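Local coordinates for putative uncharacterized protein (PDB 3W9A) that probably hydrolyses beta-glucans, as the beta-jelly-roll catalytic domain of a fungal glycoside hydrolase of family 131, at residues Gln31-Gly36 with Glu80-Thr85; Val116-Ser121 with Asp198-Val203; Ile3-Ser8 with Val220-Gly225. All blocks are in the same frame, centred on the assembly; numbering follows the deposited sequence.

Contact 1. Residues Gln31-Gly36 with Glu80-Thr85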
loop_
_atom_site.group_PDB
_atom_site.type_symbol
_atom_site.label_atom_id
_atom_site.label_comp_id
_atom_site.label_asym_id
_atom_site.label_seq_id
_atom_site.Cartn_x
_atom_site.Cartn_y
_atom_site.Cartn_z
ATOM N N GLN A 31 6.229 6.091 -9.701
ATOM C CA GLN A 31 7.688 6.182 -9.740
ATOM C C GLN A 31 8.259 4.840 -9.308
ATOM O O GLN A 31 7.802 4.243 -8.341
ATOM C CB GLN A 31 8.201 7.250 -8.820
ATOM C CG GLN A 31 7.514 8.587 -8.961
ATOM C CD GLN A 31 8.141 9.663 -8.116
ATOM O OE1 GLN A 31 8.670 9.409 -7.038
ATOM N NE2 GLN A 31 8.046 10.881 -8.584
ATOM N N TRP A 32 9.268 4.380 -10.026
ATOM C CA TRP A 32 9.798 3.053 -9.773
ATOM C C TRP A 32 11.326 3.181 -9.739
ATOM O O TRP A 32 11.985 3.209 -10.784
ATOM C CB TRP A 32 9.307 2.116 -10.852
ATOM C CG TRP A 32 9.875 0.721 -10.845
ATOM C CD1 TRP A 32 10.342 0.036 -11.914
ATOM C CD2 TRP A 32 10.024 -0.134 -9.714
ATOM N NE1 TRP A 32 10.775 -1.205 -11.529
ATOM C CE2 TRP A 32 10.577 -1.338 -10.178
ATOM C CE3 TRP A 32 9.702 -0.012 -8.351
ATOM C CZ2 TRP A 32 10.848 -2.407 -9.336
ATOM C CZ3 TRP A 32 9.958 -1.097 -7.508
ATOM C CH2 TRP A 32 10.518 -2.271 -8.000
ATOM N N TYR A 33 11.843 3.363 -8.530
ATOM C CA TYR A 33 13.296 3.470 -8.288
ATOM C C TYR A 33 13.752 2.826 -6.971
ATOM O O TYR A 33 14.923 2.561 -6.822
ATOM C CB TYR A 33 13.766 4.928 -8.338
ATOM C CG TYR A 33 13.202 5.820 -7.253
ATOM C CD1 TYR A 33 13.899 6.048 -6.077
ATOM C CD2 TYR A 33 11.965 6.426 -7.406
ATOM C CE1 TYR A 33 13.377 6.869 -5.075
ATOM C CE2 TYR A 33 11.436 7.247 -6.419
ATOM C CZ TYR A 33 12.134 7.463 -5.251
ATOM O OH TYR A 33 11.581 8.284 -4.277
ATOM N N ILE A 34 12.844 2.618 -6.006
ATOM C CA ILE A 34 13.203 1.990 -4.744
ATOM C C ILE A 34 13.148 0.474 -4.968
ATOM O O ILE A 34 12.138 -0.164 -4.741
ATOM C CB ILE A 34 12.274 2.443 -3.583
ATOM C CG1 ILE A 34 12.347 3.960 -3.398
ATOM C CG2 ILE A 34 12.668 1.788 -2.270
ATOM C CD1 ILE A 34 11.406 4.514 -2.340
ATOM N N LYS A 35 14.248 -0.092 -5.444
ATOM C CA LYS A 35 14.271 -1.477 -5.862
ATOM C C LYS A 35 15.683 -2.030 -5.878
ATOM O O LYS A 35 16.653 -1.262 -5.846
ATOM C CB LYS A 35 13.736 -1.559 -7.282
ATOM C CG LYS A 35 14.602 -0.823 -8.279
ATOM C CD LYS A 35 13.882 -0.551 -9.579
ATOM C CE LYS A 35 14.823 0.062 -10.603
ATOM N NZ LYS A 35 14.069 0.670 -11.735
ATOM N N GLY A 36 15.784 -3.351 -6.030
ATOM C CA GLY A 36 17.066 -4.020 -6.178
ATOM C C GLY A 36 17.570 -3.915 -7.606
ATOM O O GLY A 36 16.895 -3.340 -8.487
ATOM N N GLU A 80 9.172 -0.874 -3.522
ATOM C CA GLU A 80 8.219 0.203 -3.240
ATOM C C GLU A 80 8.045 1.094 -4.465
ATOM O O GLU A 80 9.023 1.519 -5.074
ATOM C CB GLU A 80 8.697 1.040 -2.043
ATOM C CG GLU A 80 9.569 0.227 -1.106
ATOM C CD GLU A 80 10.092 0.961 0.103
ATOM O OE1 GLU A 80 10.004 2.197 0.185
ATOM O OE2 GLU A 80 10.602 0.257 1.000
ATOM N N LEU A 81 6.803 1.367 -4.818
ATOM C CA LEU A 81 6.489 2.399 -5.810
ATOM C C LEU A 81 6.043 3.648 -5.090
ATOM O O LEU A 81 5.658 3.584 -3.921
ATOM C CB LEU A 81 5.363 1.909 -6.719
ATOM C CG LEU A 81 5.681 0.683 -7.576
ATOM C CD1 LEU A 81 4.426 -0.152 -7.799
ATOM C CD2 LEU A 81 6.312 1.083 -8.905
ATOM N N ILE A 82 6.082 4.775 -5.788
ATOM C CA ILE A 82 5.635 6.053 -5.250
ATOM C C ILE A 82 4.686 6.689 -6.258
ATOM O O ILE A 82 4.888 6.562 -7.460
ATOM C CB ILE A 82 6.793 7.043 -5.042
ATOM C CG1 ILE A 82 7.960 6.408 -4.262
ATOM C CG2 ILE A 82 6.310 8.335 -4.390
ATOM C CD1 ILE A 82 7.703 6.201 -2.790
ATOM N N PRO A 83 3.617 7.329 -5.778
ATOM C CA PRO A 83 2.750 7.994 -6.738
ATOM C C PRO A 83 3.497 9.030 -7.551
ATOM O O PRO A 83 4.301 9.777 -6.999
ATOM C CB PRO A 83 1.710 8.676 -5.853
ATOM C CG PRO A 83 1.628 7.795 -4.655
ATOM C CD PRO A 83 3.053 7.358 -4.423
ATOM N N GLN A 84 3.238 9.042 -8.851
ATOM C CA GLN A 84 3.696 10.102 -9.737
ATOM C C GLN A 84 2.505 10.995 -10.038
ATOM O O GLN A 84 1.529 10.534 -10.633
ATOM C CB GLN A 84 4.233 9.516 -11.042
ATOM C CG GLN A 84 4.657 10.560 -12.084
ATOM C CD GLN A 84 5.897 11.322 -11.658
ATOM O OE1 GLN A 84 6.963 10.745 -11.468
ATOM N NE2 GLN A 84 5.777 12.632 -11.573
ATOM N N THR A 85 2.585 12.261 -9.621
ATOM C CA THR A 85 1.526 13.248 -9.863
ATOM C C THR A 85 2.074 14.646 -9.721
ATOM O O THR A 85 3.061 14.847 -9.027
ATOM C CB THR A 85 0.355 13.086 -8.861
ATOM O OG1 THR A 85 -0.635 14.081 -9.101
ATOM C CG2 THR A 85 0.823 13.193 -7.413
HETATM O O HOH W 1 9.952 3.612 -6.430
#
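Gln31 and Ile82 form an antiparallel hydrogen-bonded pair where strand 30-34 borders strand 77-83, in one of the two sheets of the beta-jelly roll. Two backbone bonds join them: Gln31 N donates to Ile82 O at 2.7 Å, and Ile82 N returns to a lone pair of Gln31 O at 3.1 Å. Farther along, Glu80 N reaches Ile34 O at 3.3 Å. Between these bonds a water is inserted, accepting from Tyr33 N and donating to Gln31 O and Glu80 O, so it bridges the strands.

The apolar contacts lie on both faces. On one, Leu81 CD2 approaches Trp32 CE3 obliquely at 3.6 Å, while Glu80 O lies at the indole edge; Trp32 NE1 finds its partner in Thr40. On the other, Ile82, whose beta-branching suits extended chain, meets Ile34, the centre of an inverse gamma turn, through their CD1 methyls at 4.1 Å. With Ile34 CG2 anti to the backbone N, this methyl rests 3.6 Å from Glu80 CD, flanking a carboxylate that is engaged by Arg78 and His200.

Polar side chains close the end of the pair. Gln31, extended beyond CG (chi2 -175°), carries its amide past Ile82 to Gln84, whose OE1 also accepts from Trp21 and Gln26. Gln31 NE2 meets Gln84 OE1 at 3.1 Å, with the acceptor near Gln31's amide plane but the donor 54° out of Gln84's carbonyl plane.

Contact 2. Residues Val116-Ser121 with Asp198-Val203. With GOL (glycerol), chain E.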
loop_
_atom_site.group_PDB
_atom_site.type_symbol
_atom_site.label_atom_id
_atom_site.label_comp_id
_atom_site.label_asym_id
_atom_site.label_seq_id
_atom_site.Cartn_x
_atom_site.Cartn_y
_atom_site.Cartn_z
ATOM N N VAL A 116 4.728 -1.286 5.746
ATOM C CA VAL A 116 4.005 -1.421 4.502
ATOM C C VAL A 116 3.061 -0.260 4.326
ATOM O O VAL A 116 2.442 0.181 5.288
ATOM C CB VAL A 116 3.208 -2.720 4.491
ATOM C CG1 VAL A 116 2.673 -2.988 3.107
ATOM C CG2 VAL A 116 4.085 -3.895 4.963
HETATM N N MSE A 117 2.952 0.231 3.095
HETATM C CA MSE A 117 2.037 1.328 2.773
HETATM C C MSE A 117 2.307 2.515 3.682
HETATM O O MSE A 117 1.426 3.025 4.351
HETATM C CB MSE A 117 0.586 0.824 2.836
HETATM C CG MSE A 117 0.280 -0.450 2.027
HETATM SE SE MSE A 117 0.696 -0.301 0.084
HETATM C CE MSE A 117 -0.210 1.430 -0.215
ATOM N N PHE A 118 3.553 2.974 3.671
ATOM C CA PHE A 118 4.038 3.967 4.622
ATOM C C PHE A 118 4.464 5.251 3.945
ATOM O O PHE A 118 5.001 5.228 2.834
ATOM C CB PHE A 118 5.224 3.431 5.445
ATOM C CG PHE A 118 6.422 2.980 4.633
ATOM C CD1 PHE A 118 7.456 3.855 4.320
ATOM C CD2 PHE A 118 6.559 1.649 4.262
ATOM C CE1 PHE A 118 8.570 3.411 3.597
ATOM C CE2 PHE A 118 7.663 1.206 3.542
ATOM C CZ PHE A 118 8.676 2.077 3.224
ATOM N N PHE A 119 4.243 6.364 4.639
ATOM C CA PHE A 119 4.871 7.621 4.264
ATOM C C PHE A 119 6.313 7.591 4.723
ATOM O O PHE A 119 6.638 6.881 5.677
ATOM C CB PHE A 119 4.156 8.806 4.905
ATOM C CG PHE A 119 2.822 9.084 4.314
ATOM C CD1 PHE A 119 2.689 9.930 3.237
ATOM C CD2 PHE A 119 1.694 8.494 4.842
ATOM C CE1 PHE A 119 1.460 10.182 2.687
ATOM C CE2 PHE A 119 0.450 8.752 4.317
ATOM C CZ PHE A 119 0.329 9.599 3.237
ATOM N N GLU A 120 7.166 8.381 4.062
ATOM C CA GLU A 120 8.597 8.471 4.408
ATOM C C GLU A 120 8.818 8.705 5.906
ATOM O O GLU A 120 9.670 8.051 6.528
ATOM C CB GLU A 120 9.275 9.570 3.585
ATOM C CG GLU A 120 10.741 9.824 3.898
ATOM C CD GLU A 120 11.668 8.696 3.490
ATOM O OE1 GLU A 120 11.267 7.693 2.871
ATOM O OE2 GLU A 120 12.859 8.823 3.781
ATOM N N SER A 121 8.031 9.610 6.480
ATOM C CA SER A 121 8.140 9.964 7.901
ATOM C C SER A 121 7.474 8.948 8.842
ATOM O O SER A 121 7.538 9.089 10.062
ATOM C CB SER A 121 7.501 11.323 8.127
ATOM O OG SER A 121 6.077 11.228 7.996
ATOM N N ASP A 198 6.262 10.899 -1.591
ATOM C CA ASP A 198 6.854 10.171 -0.471
ATOM C C ASP A 198 5.906 9.148 0.189
ATOM O O ASP A 198 6.140 8.736 1.314
ATOM C CB ASP A 198 7.372 11.172 0.569
ATOM C CG ASP A 198 6.257 11.988 1.199
ATOM O OD1 ASP A 198 5.075 11.723 0.882
ATOM O OD2 ASP A 198 6.577 12.899 2.000
ATOM N N PHE A 199 4.869 8.724 -0.530
ATOM C CA PHE A 199 4.047 7.630 -0.082
ATOM C C PHE A 199 4.477 6.325 -0.765
ATOM O O PHE A 199 4.508 6.228 -2.002
ATOM C CB PHE A 199 2.578 7.929 -0.341
ATOM C CG PHE A 199 1.655 6.866 0.187
ATOM C CD1 PHE A 199 1.538 6.657 1.561
ATOM C CD2 PHE A 199 0.919 6.072 -0.669
ATOM C CE1 PHE A 199 0.710 5.675 2.050
ATOM C CE2 PHE A 199 0.081 5.080 -0.173
ATOM C CZ PHE A 199 -0.022 4.887 1.192
ATOM N N HIS A 200 4.806 5.326 0.044
ATOM C CA HIS A 200 5.469 4.119 -0.433
ATOM C C HIS A 200 4.470 3.008 -0.614
ATOM O O HIS A 200 4.031 2.389 0.355
ATOM C CB HIS A 200 6.592 3.713 0.524
ATOM C CG HIS A 200 7.704 4.716 0.574
ATOM N ND1 HIS A 200 9.019 4.401 0.291
ATOM C CD2 HIS A 200 7.678 6.051 0.803
ATOM C CE1 HIS A 200 9.756 5.488 0.401
ATOM N NE2 HIS A 200 8.966 6.501 0.707
ATOM N N VAL A 201 4.090 2.785 -1.869
ATOM C CA VAL A 201 3.179 1.712 -2.195
ATOM C C VAL A 201 4.018 0.444 -2.336
ATOM O O VAL A 201 4.562 0.162 -3.397
ATOM C CB VAL A 201 2.408 1.995 -3.493
ATOM C CG1 VAL A 201 1.515 0.825 -3.850
ATOM C CG2 VAL A 201 1.584 3.273 -3.357
ATOM N N GLY A 202 4.123 -0.309 -1.257
ATOM C CA GLY A 202 4.987 -1.480 -1.224
ATOM C C GLY A 202 5.430 -1.877 0.167
ATOM O O GLY A 202 4.744 -1.591 1.155
ATOM N N VAL A 203 6.589 -2.535 0.234
ATOM C CA VAL A 203 7.008 -3.251 1.440
ATOM C C VAL A 203 8.469 -3.065 1.724
ATOM O O VAL A 203 9.301 -3.198 0.821
ATOM C CB VAL A 203 6.810 -4.771 1.290
ATOM C CG1 VAL A 203 7.100 -5.475 2.608
ATOM C CG2 VAL A 203 5.403 -5.067 0.830
HETATM C C1 GOL E . 13.422 8.110 -1.512
HETATM O O1 GOL E . 13.686 9.284 -2.290
HETATM C C2 GOL E . 12.439 8.441 -0.389
HETATM O O2 GOL E . 12.395 7.319 0.487
HETATM C C3 GOL E . 11.057 8.767 -0.952
HETATM O O3 GOL E . 10.132 8.978 0.141
HETATM O O HOH W 2 6.213 11.907 4.721
#
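Phe118 and His200 stack in an offset fashion, planes 19° apart, with Phe118 CE1 3.4 Å from His200 CG. Phe118 takes the crowded position between its backbone N and carbonyl carbon (chi1 58°), which brings its face over His200 CB. On the opposite face of the sheet, Phe199 turns an edge toward the face of Phe119, its CD1 3.6 Å from Phe119 CZ. Cutting Phe119 back to an alanine is likely to leave the Phe199 edge without its aromatic face and to open a gap beside Tyr96 and Phe123. Met117, present as selenomethionine, folds back so that its CE touches Phe199 CE2 at 3.7 Å.

The backbone positions these rings: His200 N donates to Phe118 O at 2.8 Å, and Glu120 N to Asp198 O at 3.0 Å. Toward the other end, Met117 N reaches Gly202 O at 3.2 Å; the backbone angles of Gly202, where the chain turns a corner, call for glycine.

Farther out, His200 ND1 bonds to Glu80, while NE2 pairs with glycerol O3 at 2.8 Å. Glu120 OE1, less surely placed, also accepts from this glycerol, which probably came from the crystallisation liquor. It may mark a pocket on this face, as would suit a glycan-binding cleft in a jelly-roll glycoside hydrolase.

Contact 3. Residues Ile3-Ser8 with Val220-Gly225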
loop_
_atom_site.group_PDB
_atom_site.type_symbol
_atom_site.label_atom_id
_atom_site.label_comp_id
_atom_site.label_asym_id
_atom_site.label_seq_id
_atom_site.Cartn_x
_atom_site.Cartn_y
_atom_site.Cartn_z
ATOM N N ILE A 3 -11.283 11.974 -7.560
ATOM C CA ILE A 3 -10.060 11.249 -7.447
ATOM C C ILE A 3 -8.959 12.221 -7.793
ATOM O O ILE A 3 -8.972 12.842 -8.851
ATOM C CB ILE A 3 -10.071 9.984 -8.329
ATOM C CG1 ILE A 3 -11.174 9.039 -7.812
ATOM C CG2 ILE A 3 -8.714 9.289 -8.294
ATOM C CD1 ILE A 3 -11.405 7.809 -8.653
ATOM N N VAL A 4 -8.025 12.366 -6.865
ATOM C CA VAL A 4 -6.916 13.281 -7.035
ATOM C C VAL A 4 -5.789 12.576 -7.786
ATOM O O VAL A 4 -5.173 13.173 -8.658
ATOM C CB VAL A 4 -6.425 13.829 -5.682
ATOM C CG1 VAL A 4 -5.385 14.902 -5.911
ATOM C CG2 VAL A 4 -7.601 14.389 -4.868
ATOM N N TRP A 5 -5.551 11.301 -7.450
ATOM C CA TRP A 5 -4.555 10.476 -8.137
ATOM C C TRP A 5 -5.090 9.047 -8.190
ATOM O O TRP A 5 -5.628 8.499 -7.184
ATOM C CB TRP A 5 -3.181 10.545 -7.441
ATOM C CG TRP A 5 -2.193 9.501 -7.861
ATOM C CD1 TRP A 5 -1.338 9.561 -8.932
ATOM C CD2 TRP A 5 -1.959 8.234 -7.231
ATOM N NE1 TRP A 5 -0.579 8.415 -8.995
ATOM C CE2 TRP A 5 -0.951 7.576 -7.973
ATOM C CE3 TRP A 5 -2.505 7.592 -6.115
ATOM C CZ2 TRP A 5 -0.463 6.312 -7.629
ATOM C CZ3 TRP A 5 -2.028 6.329 -5.762
ATOM C CH2 TRP A 5 -1.007 5.701 -6.520
ATOM N N ASP A 6 -4.976 8.474 -9.379
ATOM C CA ASP A 6 -5.499 7.143 -9.656
ATOM C C ASP A 6 -4.343 6.155 -9.857
ATOM O O ASP A 6 -3.595 6.233 -10.845
ATOM C CB ASP A 6 -6.430 7.193 -10.862
ATOM C CG ASP A 6 -7.283 5.943 -11.000
ATOM O OD1 ASP A 6 -6.916 4.889 -10.460
ATOM O OD2 ASP A 6 -8.307 6.018 -11.697
ATOM N N GLY A 7 -4.193 5.261 -8.884
ATOM C CA GLY A 7 -3.189 4.193 -8.918
ATOM C C GLY A 7 -3.672 2.894 -9.534
ATOM O O GLY A 7 -3.076 1.828 -9.300
ATOM N N SER A 8 -4.748 2.963 -10.319
ATOM C CA SER A 8 -5.238 1.806 -11.062
ATOM C C SER A 8 -4.069 1.150 -11.772
ATOM O O SER A 8 -3.191 1.843 -12.268
ATOM C CB SER A 8 -6.258 2.244 -12.115
ATOM O OG SER A 8 -6.445 1.208 -13.065
ATOM N N VAL A 220 -5.690 0.912 -5.592
ATOM C CA VAL A 220 -4.938 2.004 -4.989
ATOM C C VAL A 220 -5.356 3.330 -5.611
ATOM O O VAL A 220 -5.296 3.481 -6.828
ATOM C CB VAL A 220 -3.420 1.807 -5.171
ATOM C CG1 VAL A 220 -2.653 2.895 -4.425
ATOM C CG2 VAL A 220 -3.001 0.431 -4.668
ATOM N N TYR A 221 -5.773 4.280 -4.777
ATOM C CA TYR A 221 -6.076 5.651 -5.240
ATOM C C TYR A 221 -6.198 6.621 -4.074
ATOM O O TYR A 221 -6.229 6.210 -2.904
ATOM C CB TYR A 221 -7.344 5.695 -6.108
ATOM C CG TYR A 221 -8.682 5.444 -5.399
ATOM C CD1 TYR A 221 -9.111 4.152 -5.119
ATOM C CD2 TYR A 221 -9.516 6.510 -5.031
ATOM C CE1 TYR A 221 -10.327 3.914 -4.476
ATOM C CE2 TYR A 221 -10.738 6.279 -4.396
ATOM C CZ TYR A 221 -11.135 4.984 -4.127
ATOM O OH TYR A 221 -12.333 4.760 -3.500
ATOM N N ILE A 222 -6.288 7.902 -4.406
ATOM C CA ILE A 222 -6.384 8.972 -3.430
ATOM C C ILE A 222 -7.507 9.888 -3.885
ATOM O O ILE A 222 -7.513 10.355 -5.022
ATOM C CB ILE A 222 -5.065 9.769 -3.331
ATOM C CG1 ILE A 222 -3.944 8.871 -2.774
ATOM C CG2 ILE A 222 -5.256 11.029 -2.479
ATOM C CD1 ILE A 222 -2.537 9.432 -2.935
ATOM N N GLU A 223 -8.486 10.091 -3.018
ATOM C CA GLU A 223 -9.651 10.885 -3.371
ATOM C C GLU A 223 -9.880 11.983 -2.339
ATOM O O GLU A 223 -9.411 11.917 -1.212
ATOM C CB GLU A 223 -10.882 9.987 -3.443
ATOM C CG GLU A 223 -11.278 9.420 -2.073
ATOM C CD GLU A 223 -12.554 8.635 -2.078
ATOM O OE1 GLU A 223 -13.397 8.827 -2.984
ATOM O OE2 GLU A 223 -12.717 7.817 -1.153
ATOM N N GLU A 224 -10.627 12.997 -2.734
ATOM C CA GLU A 224 -11.164 13.937 -1.769
ATOM C C GLU A 224 -12.367 13.300 -1.091
ATOM O O GLU A 224 -12.834 12.231 -1.478
ATOM C CB GLU A 224 -11.603 15.226 -2.454
ATOM C CG GLU A 224 -10.480 15.977 -3.117
ATOM C CD GLU A 224 -10.976 17.182 -3.915
ATOM O OE1 GLU A 224 -10.109 17.925 -4.430
ATOM O OE2 GLU A 224 -12.205 17.388 -4.014
ATOM N N GLY A 225 -12.863 13.964 -0.055
ATOM C CA GLY A 225 -14.110 13.557 0.577
ATOM C C GLY A 225 -15.315 13.942 -0.276
ATOM O O GLY A 225 -15.182 14.715 -1.228
HETATM O O HOH W 3 -4.735 -0.093 -7.973
#
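Trp5 and Ile222 are an antiparallel hydrogen-bonded pair, and with Val220 they bury much of the surface between strands 3-6 and 213-224. Ile222 N donates to Trp5 O at 2.9 Å. In return Ile222 O is gripped twice, by Val4 N at 2.8 Å and Trp5 N at 3.3 Å, the signature of a classic beta bulge that shifts the register by one residue.

The indole of Trp5, its CG anti to the backbone N (chi1 166°), reaches toward the partner strand. Trp5 CE3 lies 3.7 Å from Ile222 CD1, and Val220 CG1 comes to the ring edge, 3.7 Å from Trp5 CZ3. A broad flat ring serves here because it spans two branched aliphatic residues at once, while NE1 is satisfied by Thr29 O.

Asp6 opens an Asx turn, its OD1 accepting from Ser8 N at 2.9 Å. Gly7 passes so near Val220 O that a beta carbon there would clash with it; Gly7 N makes a weak bond to that oxygen.

Strand 213-224 is thus flanked: strand 3-6 pairs along one edge, and strand 93-101 takes the other through backbone bonds of Tyr221 with His97 and Glu223 with Phe95.

Contacts 1 and 2 are buried and share one sheet, their centres about 10 Å apart; contact 3 is only partly buried and belongs to the other sheet. Strand 77-83 joins the first two, Leu81 O lying 2.7 Å from Val201 N in a probable backbone bond, and Glu80 probably bonds to His200 as well. The chemistry follows position: contact 1 mixes amides and a bridging water with aliphatic packing, contact 2 is rich in aromatic rings beside a bound glycerol, and contact 3 relies on a bulged backbone and one indole. That indole, Trp5, also packs on Pro83 of contact 1, joining the two sheets. The chain closure of contact 3 encloses both others.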